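Local coordinates for possible protein of nuclear scaffold (PDB 3KAE) that probably serves as the Cdc27 subunit of the anaphase-promoting complex, its N-terminal domain of tetratricopeptide repeats forming a homodimer, at residues F115-L120 with Y137-G142; E132-Y137 with E151-E156; Y209-A214 with K228-L233. One frame throughout, in Å; residues are numbered along the deposited sequence.

How the contacts relate
From the N terminus, contact 1 is the first of the three to open, closing a short helical hairpin by setting helix 113-126 against helix 130-143. Contact 2 opens before contact 1 has closed, so the two cross along the chain; it packs the earlier part of helix 130-143 on helix 147-155, and Tyr137 belongs to both. A probable hydrogen bond between Glu117 OE1 and His136 ND1 joins them again. Contact 3 follows in series, closing the hairpin of helices 206-220 and 224-237 with its centre about 21 Å from that of contact 2. Glu151 OE1 and Asn213 ND2, 2.9 Å apart, link these two regions by another probable hydrogen bond, while contact 1 does not touch contact 3.

Contact 1: F115-L120 with Y137-G142; sequences FFESLL and YVRSFG
Glu117 and Ser118 meet Tyr137, Arg139 and Ser140 in a buried packing of two antiparallel helices, 113-126 and 130-143, joined by a short turn. This is the helical hairpin characteristic of a tetratricopeptide-repeat fold. The segment axes come within 7.8 Å at 155°, a close approach consistent with the serines, Ser118 and Ser140, at the interface. Glu117 CB rests on Ser140 CB at 3.7 Å, and Ser140 OG is 3.8 Å from Ser118 CB. That hydroxyl sits anti to its own backbone N (chi1 173°) and is hydrogen-bonded to the carbonyl of Glu114, which satisfies it within the buried layer. Tyr137 leaves its helix away from the partner, yet its ring swings back until CE1 is 3.6 Å from Ser118 O; its hydroxyl is hydrogen-bonded to Asp122. Phe116, Leu120 and Glu117 itself also pack on Leu89 of helix 78-89, while Phe115 stacks on Tyr15 of the second subunit. Arg139, exposed and bent at chi3, comes to the carboxylate of the buried Glu117 with the two planes 74° apart. The salt bridge is long: Glu117 OE2 reaches Arg139 NE at 3.6 Å from the guanidinium edge, while Glu117 OE1 is hydrogen-bonded to His136 ND1.

Contact 2: E132-Y137 with E151-E156; sequences EGIGHY and ENLLLE
Tyr137, Ile134, Asn152 and Leu153 carry a partly buried packing between helix 130-143 and the next helix, 147-155, whose segment axes stand 9.9 Å apart at 121°. In this tetratricopeptide-repeat domain, helix 147-155 thus packs, steeply inclined, on the second helix of the preceding hairpin.

The apolar part centres on Leu153. Leu153 CG lies 3.9 Å from Tyr137 CB, while the two methyls part: Leu153 CD2 goes to Ile134 CG2 at 4.0 Å, and Leu153 CD1 to the backbone carbonyl of Tyr137, 3.7 Å from O. The Ile134 branch that touches Leu153 is the one anti to the backbone N; the other branch carries Ile134 CD1 on to Glu156 CG at 4.2 Å, the two side chains crossing at about a right angle. Val138 and Phe141 of helix 130-143 also pack on Leu153.

The second kind is a polar side chain against a ring, approaching it obliquely. Asn152 CB comes to 3.5 Å from Tyr137 CE2; chi1 brings CG beside the ring, and chi2 (-82°) turns the amide to within 14° of the ring plane. Asn152 ND2 then stands 3.6 Å from Tyr137 OH without a hydrogen bond between them: ND2 bonds to the carbonyl of Ser148, and the hydroxyl to Asp122.

The carboxylate of Glu156 forms a salt bridge, through OE2, with Arg130.

No hydrogen bond or ion pair joins the two segments, which implies that they hold together by shape and van der Waals contact, with the amide nitrogen of Asn152 and the hydroxyl of Tyr137 each bonded outside the two segments.

Contact 3: Y209-A214 with K228-L233; sequences YFISNA and KACFEL
Helices 206-220 and 224-237 run antiparallel, their short segments crossing at 149° with axes 8.4 Å apart and the alpha carbons of Ile211 and Cys230 separated by 5.9 Å. Ile211 carries most of the apolar contact, through the CG2 methyl that stands anti to the backbone N. Ile211 CG2 is 3.6 Å from Cys230 O and 3.8 Å from Cys230 CB. On its other flank Ile211 CG2 meets Leu233 CD2, also at 3.8 Å. The methyl therefore lies over one turn of the partner, between residues three apart in sequence. Cys230 answers from its own side. With SG anti to the carbonyl carbon (chi1 -76°), the sulfur of Cys230 lies between Ile211 CG2 (4.0 Å) and Ala214 CB (4.1 Å), one turn on from Ile211; the Cys230 side chain also packs on Ala215 and Tyr218.

The pair forms a helical hairpin like the one made by helices 113-126 and 130-143, as expected of a tetratricopeptide-repeat protein, and lies near the C-terminal end of this N-terminal domain. Helix 193-200 packs on it: Ile211 touches Val196 and Tyr199, and Leu233 touches Met200. Tyr209 of helix 206-220 meets Phe23 of the second subunit, ring edge-to-face.

At the more exposed margin the first bond of the Phe231 side chain heads off from helix 206-220, but a chi1 of -72° folds the ring back, and Phe231 CE1 stands 4.2 Å from Ser212 O. The hydroxyl of Ser212 takes no part in this; it is hydrogen-bonded to the carbonyl of Ser208, one turn earlier in its own helix.

Contact 1: F115-L120 with Y137-G142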
loop_
_atom_site.group_PDB
_atom_site.type_symbol
_atom_site.label_atom_id
_atom_site.label_comp_id
_atom_site.label_asym_id
_atom_site.label_seq_id
_atom_site.Cartn_x
_atom_site.Cartn_y
_atom_site.Cartn_z
ATOM N N PHE C 115 17.918 3.742 0.349
ATOM C CA PHE C 115 16.713 3.287 1.050
ATOM C C PHE C 115 16.980 2.581 2.384
ATOM O O PHE C 115 16.239 2.784 3.341
ATOM C CB PHE C 115 15.877 2.408 0.119
ATOM C CG PHE C 115 15.285 3.162 -1.018
ATOM C CD1 PHE C 115 14.144 3.931 -0.830
ATOM C CD2 PHE C 115 15.894 3.156 -2.256
ATOM C CE1 PHE C 115 13.603 4.639 -1.873
ATOM C CE2 PHE C 115 15.371 3.886 -3.302
ATOM C CZ PHE C 115 14.218 4.618 -3.112
ATOM N N PHE C 116 18.042 1.779 2.442
ATOM C CA PHE C 116 18.435 1.090 3.678
ATOM C C PHE C 116 19.011 2.054 4.725
ATOM O O PHE C 116 18.649 1.995 5.898
ATOM C CB PHE C 116 19.454 -0.029 3.393
ATOM C CG PHE C 116 19.095 -0.901 2.222
ATOM C CD1 PHE C 116 17.838 -1.485 2.128
ATOM C CD2 PHE C 116 20.018 -1.157 1.220
ATOM C CE1 PHE C 116 17.512 -2.292 1.058
ATOM C CE2 PHE C 116 19.691 -1.971 0.145
ATOM C CZ PHE C 116 18.440 -2.534 0.062
ATOM N N GLU C 117 19.914 2.931 4.295
ATOM C CA GLU C 117 20.515 3.931 5.190
ATOM C C GLU C 117 19.467 4.901 5.719
ATOM O O GLU C 117 19.523 5.321 6.872
ATOM C CB GLU C 117 21.624 4.703 4.471
ATOM C CG GLU C 117 22.809 3.837 4.060
ATOM C CD GLU C 117 23.607 3.341 5.245
ATOM O OE1 GLU C 117 23.338 3.800 6.374
ATOM O OE2 GLU C 117 24.509 2.499 5.046
ATOM N N SER C 118 18.502 5.238 4.866
ATOM C CA SER C 118 17.410 6.117 5.254
ATOM C C SER C 118 16.560 5.480 6.345
ATOM O O SER C 118 16.285 6.098 7.375
ATOM C CB SER C 118 16.544 6.458 4.038
ATOM O OG SER C 118 15.373 7.144 4.436
ATOM N N LEU C 119 16.155 4.235 6.106
ATOM C CA LEU C 119 15.339 3.485 7.049
ATOM C C LEU C 119 16.131 3.256 8.327
ATOM O O LEU C 119 15.610 3.359 9.428
ATOM C CB LEU C 119 14.926 2.155 6.407
ATOM C CG LEU C 119 13.637 1.414 6.793
ATOM C CD1 LEU C 119 13.922 0.251 7.703
ATOM C CD2 LEU C 119 12.562 2.346 7.391
ATOM N N LEU C 120 17.404 2.941 8.157
ATOM C CA LEU C 120 18.327 2.805 9.266
ATOM C C LEU C 120 18.416 4.117 10.076
ATOM O O LEU C 120 18.540 4.098 11.300
ATOM C CB LEU C 120 19.680 2.436 8.692
ATOM C CG LEU C 120 20.459 1.246 9.222
ATOM C CD1 LEU C 120 19.730 0.291 10.141
ATOM C CD2 LEU C 120 21.338 0.574 8.175
ATOM N N TYR C 137 21.526 9.062 7.687
ATOM C CA TYR C 137 20.911 10.067 6.816
ATOM C C TYR C 137 21.946 10.718 5.907
ATOM O O TYR C 137 21.705 10.934 4.716
ATOM C CB TYR C 137 20.215 11.153 7.618
ATOM C CG TYR C 137 18.985 10.724 8.372
ATOM C CD1 TYR C 137 18.081 9.791 7.835
ATOM C CD2 TYR C 137 18.711 11.262 9.614
ATOM C CE1 TYR C 137 16.949 9.415 8.546
ATOM C CE2 TYR C 137 17.592 10.900 10.324
ATOM C CZ TYR C 137 16.712 9.981 9.793
ATOM O OH TYR C 137 15.608 9.657 10.531
ATOM N N VAL C 138 23.100 11.030 6.484
ATOM C CA VAL C 138 24.187 11.622 5.724
ATOM C C VAL C 138 24.622 10.662 4.628
ATOM O O VAL C 138 24.770 11.062 3.471
ATOM C CB VAL C 138 25.385 11.968 6.622
ATOM C CG1 VAL C 138 26.635 12.202 5.784
ATOM C CG2 VAL C 138 25.060 13.178 7.466
ATOM N N ARG C 139 24.812 9.394 4.989
ATOM C CA ARG C 139 25.336 8.419 4.044
ATOM C C ARG C 139 24.296 8.181 2.949
ATOM O O ARG C 139 24.628 8.020 1.778
ATOM C CB ARG C 139 25.752 7.125 4.761
ATOM C CG ARG C 139 26.528 6.147 3.898
ATOM C CD ARG C 139 27.497 5.306 4.725
ATOM N NE ARG C 139 26.934 4.940 6.008
ATOM C CZ ARG C 139 27.391 5.240 7.223
ATOM N NH1 ARG C 139 26.697 4.802 8.259
ATOM N NH2 ARG C 139 28.504 5.935 7.428
ATOM N N SER C 140 23.029 8.205 3.339
ATOM C CA SER C 140 21.941 8.060 2.390
ATOM C C SER C 140 21.870 9.223 1.411
ATOM O O SER C 140 21.719 9.025 0.192
ATOM C CB SER C 140 20.620 7.964 3.127
ATOM O OG SER C 140 19.550 7.990 2.202
ATOM N N PHE C 141 21.935 10.441 1.953
ATOM C CA PHE C 141 21.821 11.641 1.128
ATOM C C PHE C 141 22.974 11.728 0.139
ATOM O O PHE C 141 22.809 12.255 -0.958
ATOM C CB PHE C 141 21.724 12.908 1.980
ATOM C CG PHE C 141 21.649 14.166 1.169
ATOM C CD1 PHE C 141 20.493 14.488 0.475
ATOM C CD2 PHE C 141 22.738 15.019 1.081
ATOM C CE1 PHE C 141 20.419 15.646 -0.284
ATOM C CE2 PHE C 141 22.672 16.172 0.321
ATOM C CZ PHE C 141 21.508 16.484 -0.362
ATOM N N GLY C 142 24.128 11.190 0.530
ATOM C CA GLY C 142 25.290 11.130 -0.336
ATOM C C GLY C 142 25.045 10.376 -1.632
ATOM O O GLY C 142 25.691 10.633 -2.643
#

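Contact 2: E132-Y137 with E151-E156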
loop_
_atom_site.group_PDB
_atom_site.type_symbol
_atom_site.label_atom_id
_atom_site.label_comp_id
_atom_site.label_asym_id
_atom_site.label_seq_id
_atom_site.Cartn_x
_atom_site.Cartn_y
_atom_site.Cartn_z
ATOM N N GLU C 132 23.927 8.611 15.527
ATOM C CA GLU C 132 24.118 7.504 14.582
ATOM C C GLU C 132 23.111 7.580 13.427
ATOM O O GLU C 132 23.451 7.335 12.262
ATOM C CB GLU C 132 24.001 6.151 15.281
ATOM C CG GLU C 132 24.221 4.965 14.335
ATOM C CD GLU C 132 23.867 3.616 14.950
ATOM O OE1 GLU C 132 23.619 3.547 16.172
ATOM O OE2 GLU C 132 23.846 2.616 14.204
ATOM N N GLY C 133 21.870 7.925 13.760
ATOM C CA GLY C 133 20.834 8.133 12.759
ATOM C C GLY C 133 21.218 9.175 11.726
ATOM O O GLY C 133 21.098 8.943 10.518
ATOM N N ILE C 134 21.681 10.327 12.209
ATOM C CA ILE C 134 22.153 11.396 11.340
ATOM C C ILE C 134 23.208 10.867 10.381
ATOM O O ILE C 134 23.208 11.214 9.196
ATOM C CB ILE C 134 22.724 12.575 12.172
ATOM C CG1 ILE C 134 21.577 13.406 12.745
ATOM C CG2 ILE C 134 23.642 13.443 11.328
ATOM C CD1 ILE C 134 21.888 14.040 14.064
ATOM N N GLY C 135 24.093 10.014 10.900
ATOM C CA GLY C 135 25.133 9.399 10.097
ATOM C C GLY C 135 24.585 8.550 8.956
ATOM O O GLY C 135 25.146 8.546 7.851
ATOM N N HIS C 136 23.493 7.825 9.211
ATOM C CA HIS C 136 22.839 7.062 8.136
ATOM C C HIS C 136 22.160 8.015 7.162
ATOM O O HIS C 136 22.243 7.824 5.949
ATOM C CB HIS C 136 21.863 6.012 8.679
ATOM C CG HIS C 136 22.521 4.965 9.530
ATOM N ND1 HIS C 136 23.520 4.144 9.056
ATOM C CD2 HIS C 136 22.338 4.626 10.826
ATOM C CE1 HIS C 136 23.921 3.337 10.023
ATOM N NE2 HIS C 136 23.223 3.612 11.108
ATOM N N TYR C 137 21.526 9.062 7.687
ATOM C CA TYR C 137 20.911 10.067 6.816
ATOM C C TYR C 137 21.946 10.718 5.907
ATOM O O TYR C 137 21.705 10.934 4.716
ATOM C CB TYR C 137 20.215 11.153 7.618
ATOM C CG TYR C 137 18.985 10.724 8.372
ATOM C CD1 TYR C 137 18.081 9.791 7.835
ATOM C CD2 TYR C 137 18.711 11.262 9.614
ATOM C CE1 TYR C 137 16.949 9.415 8.546
ATOM C CE2 TYR C 137 17.592 10.900 10.324
ATOM C CZ TYR C 137 16.712 9.981 9.793
ATOM O OH TYR C 137 15.608 9.657 10.531
ATOM N N GLU C 151 14.858 15.933 5.127
ATOM C CA GLU C 151 14.126 16.728 6.120
ATOM C C GLU C 151 14.773 16.734 7.509
ATOM O O GLU C 151 14.697 17.733 8.234
ATOM C CB GLU C 151 12.646 16.332 6.188
ATOM C CG GLU C 151 11.877 16.703 4.916
ATOM C CD GLU C 151 11.800 18.230 4.699
ATOM O OE1 GLU C 151 11.108 18.931 5.473
ATOM O OE2 GLU C 151 12.426 18.737 3.750
ATOM N N ASN C 152 15.407 15.616 7.862
ATOM C CA ASN C 152 16.070 15.465 9.150
ATOM C C ASN C 152 17.413 16.174 9.194
ATOM O O ASN C 152 17.818 16.684 10.241
ATOM C CB ASN C 152 16.266 13.983 9.512
ATOM C CG ASN C 152 15.026 13.371 10.100
ATOM O OD1 ASN C 152 14.759 13.515 11.288
ATOM N ND2 ASN C 152 14.240 12.705 9.259
ATOM N N LEU C 153 18.111 16.164 8.063
ATOM C CA LEU C 153 19.382 16.849 7.959
ATOM C C LEU C 153 19.174 18.364 7.919
ATOM O O LEU C 153 19.916 19.122 8.561
ATOM C CB LEU C 153 20.170 16.346 6.751
ATOM C CG LEU C 153 20.727 14.935 6.958
ATOM C CD1 LEU C 153 21.525 14.477 5.737
ATOM C CD2 LEU C 153 21.583 14.873 8.219
ATOM N N LEU C 154 18.152 18.809 7.194
ATOM C CA LEU C 154 17.808 20.219 7.218
ATOM C C LEU C 154 17.440 20.649 8.636
ATOM O O LEU C 154 17.939 21.649 9.163
ATOM C CB LEU C 154 16.679 20.530 6.251
ATOM C CG LEU C 154 17.024 20.427 4.765
ATOM C CD1 LEU C 154 15.810 20.776 3.919
ATOM C CD2 LEU C 154 18.205 21.308 4.394
ATOM N N LEU C 155 16.560 19.883 9.254
ATOM C CA LEU C 155 16.135 20.145 10.620
ATOM C C LEU C 155 17.319 20.303 11.573
ATOM O O LEU C 155 17.299 21.161 12.458
ATOM C CB LEU C 155 15.222 19.012 11.097
ATOM C CG LEU C 155 14.782 19.057 12.556
ATOM C CD1 LEU C 155 13.896 20.253 12.774
ATOM C CD2 LEU C 155 14.059 17.771 12.949
ATOM N N GLU C 156 18.350 19.482 11.386
ATOM C CA GLU C 156 19.518 19.501 12.267
ATOM C C GLU C 156 20.604 20.449 11.765
ATOM O O GLU C 156 21.661 20.562 12.377
ATOM C CB GLU C 156 20.104 18.090 12.410
ATOM C CG GLU C 156 19.171 17.070 13.065
ATOM C CD GLU C 156 18.904 17.378 14.523
ATOM O OE1 GLU C 156 19.633 18.217 15.102
ATOM O OE2 GLU C 156 17.964 16.779 15.088
#

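Contact 3: Y209-A214 with K228-L233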
loop_
_atom_site.group_PDB
_atom_site.type_symbol
_atom_site.label_atom_id
_atom_site.label_comp_id
_atom_site.label_asym_id
_atom_site.label_seq_id
_atom_site.Cartn_x
_atom_site.Cartn_y
_atom_site.Cartn_z
ATOM N N TYR C 209 6.099 22.439 1.870
ATOM C CA TYR C 209 7.240 21.980 2.653
ATOM C C TYR C 209 8.158 23.150 3.012
ATOM O O TYR C 209 8.492 23.342 4.171
ATOM C CB TYR C 209 8.032 20.923 1.875
ATOM C CG TYR C 209 7.247 19.685 1.536
ATOM C CD1 TYR C 209 7.231 18.597 2.402
ATOM C CD2 TYR C 209 6.527 19.597 0.349
ATOM C CE1 TYR C 209 6.519 17.451 2.103
ATOM C CE2 TYR C 209 5.808 18.457 0.032
ATOM C CZ TYR C 209 5.806 17.372 0.915
ATOM O OH TYR C 209 5.088 16.211 0.631
ATOM N N PHE C 210 8.555 23.931 2.014
ATOM C CA PHE C 210 9.490 25.043 2.257
ATOM C C PHE C 210 8.963 26.045 3.290
ATOM O O PHE C 210 9.598 26.303 4.302
ATOM C CB PHE C 210 9.849 25.755 0.959
ATOM C CG PHE C 210 11.016 26.703 1.095
ATOM C CD1 PHE C 210 12.310 26.250 0.901
ATOM C CD2 PHE C 210 10.816 28.031 1.446
ATOM C CE1 PHE C 210 13.386 27.095 1.036
ATOM C CE2 PHE C 210 11.876 28.894 1.576
ATOM C CZ PHE C 210 13.169 28.426 1.370
ATOM N N ILE C 211 7.781 26.582 3.043
ATOM C CA ILE C 211 7.162 27.498 3.983
ATOM C C ILE C 211 6.960 26.876 5.369
ATOM O O ILE C 211 7.090 27.566 6.386
ATOM C CB ILE C 211 5.823 28.033 3.449
ATOM C CG1 ILE C 211 5.994 28.596 2.034
ATOM C CG2 ILE C 211 5.246 29.080 4.392
ATOM C CD1 ILE C 211 7.166 29.482 1.879
ATOM N N SER C 212 6.620 25.587 5.414
ATOM C CA SER C 212 6.470 24.893 6.697
ATOM C C SER C 212 7.815 24.896 7.440
ATOM O O SER C 212 7.900 25.220 8.628
ATOM C CB SER C 212 5.960 23.452 6.504
ATOM O OG SER C 212 4.621 23.456 6.042
ATOM N N ASN C 213 8.876 24.534 6.741
ATOM C CA ASN C 213 10.163 24.522 7.367
ATOM C C ASN C 213 10.532 25.969 7.776
ATOM O O ASN C 213 11.080 26.200 8.857
ATOM C CB ASN C 213 11.193 23.890 6.445
ATOM C CG ASN C 213 11.066 22.369 6.387
ATOM O OD1 ASN C 213 10.514 21.750 7.295
ATOM N ND2 ASN C 213 11.580 21.767 5.325
ATOM N N ALA C 214 10.193 26.938 6.924
ATOM C CA ALA C 214 10.433 28.354 7.227
ATOM C C ALA C 214 9.817 28.727 8.569
ATOM O O ALA C 214 10.488 29.300 9.427
ATOM C CB ALA C 214 9.881 29.280 6.107
ATOM N N LYS C 228 4.128 32.437 12.723
ATOM C CA LYS C 228 2.677 32.241 12.604
ATOM C C LYS C 228 2.151 32.610 11.219
ATOM O O LYS C 228 1.235 31.969 10.693
ATOM C CB LYS C 228 1.931 33.044 13.672
ATOM N N ALA C 229 2.724 33.657 10.638
ATOM C CA ALA C 229 2.370 34.058 9.286
ATOM C C ALA C 229 2.554 32.880 8.340
ATOM O O ALA C 229 1.620 32.472 7.643
ATOM C CB ALA C 229 3.224 35.238 8.853
ATOM N N CYS C 230 3.761 32.318 8.346
ATOM C CA CYS C 230 4.079 31.146 7.528
ATOM C C CYS C 230 3.140 29.960 7.764
ATOM O O CYS C 230 2.614 29.385 6.816
ATOM C CB CYS C 230 5.530 30.727 7.750
ATOM S SG CYS C 230 6.751 31.780 6.906
ATOM N N PHE C 231 2.942 29.590 9.027
ATOM C CA PHE C 231 2.056 28.483 9.374
ATOM C C PHE C 231 0.637 28.783 8.909
ATOM O O PHE C 231 -0.007 27.952 8.283
ATOM C CB PHE C 231 2.052 28.241 10.884
ATOM C CG PHE C 231 3.319 27.625 11.416
ATOM C CD1 PHE C 231 3.718 26.355 11.008
ATOM C CD2 PHE C 231 4.092 28.300 12.361
ATOM C CE1 PHE C 231 4.876 25.773 11.513
ATOM C CE2 PHE C 231 5.250 27.734 12.869
ATOM C CZ PHE C 231 5.642 26.466 12.447
ATOM N N GLU C 232 0.157 29.981 9.220
ATOM C CA GLU C 232 -1.187 30.393 8.826
ATOM C C GLU C 232 -1.400 30.274 7.317
ATOM O O GLU C 232 -2.443 29.800 6.875
ATOM C CB GLU C 232 -1.472 31.823 9.307
ATOM N N LEU C 233 -0.411 30.695 6.529
ATOM C CA LEU C 233 -0.496 30.570 5.073
ATOM C C LEU C 233 -0.816 29.138 4.652
ATOM O O LEU C 233 -1.812 28.893 3.966
ATOM C CB LEU C 233 0.800 31.032 4.397
ATOM C CG LEU C 233 1.017 30.451 2.992
ATOM C CD1 LEU C 233 -0.044 30.950 2.034
ATOM C CD2 LEU C 233 2.393 30.775 2.459
#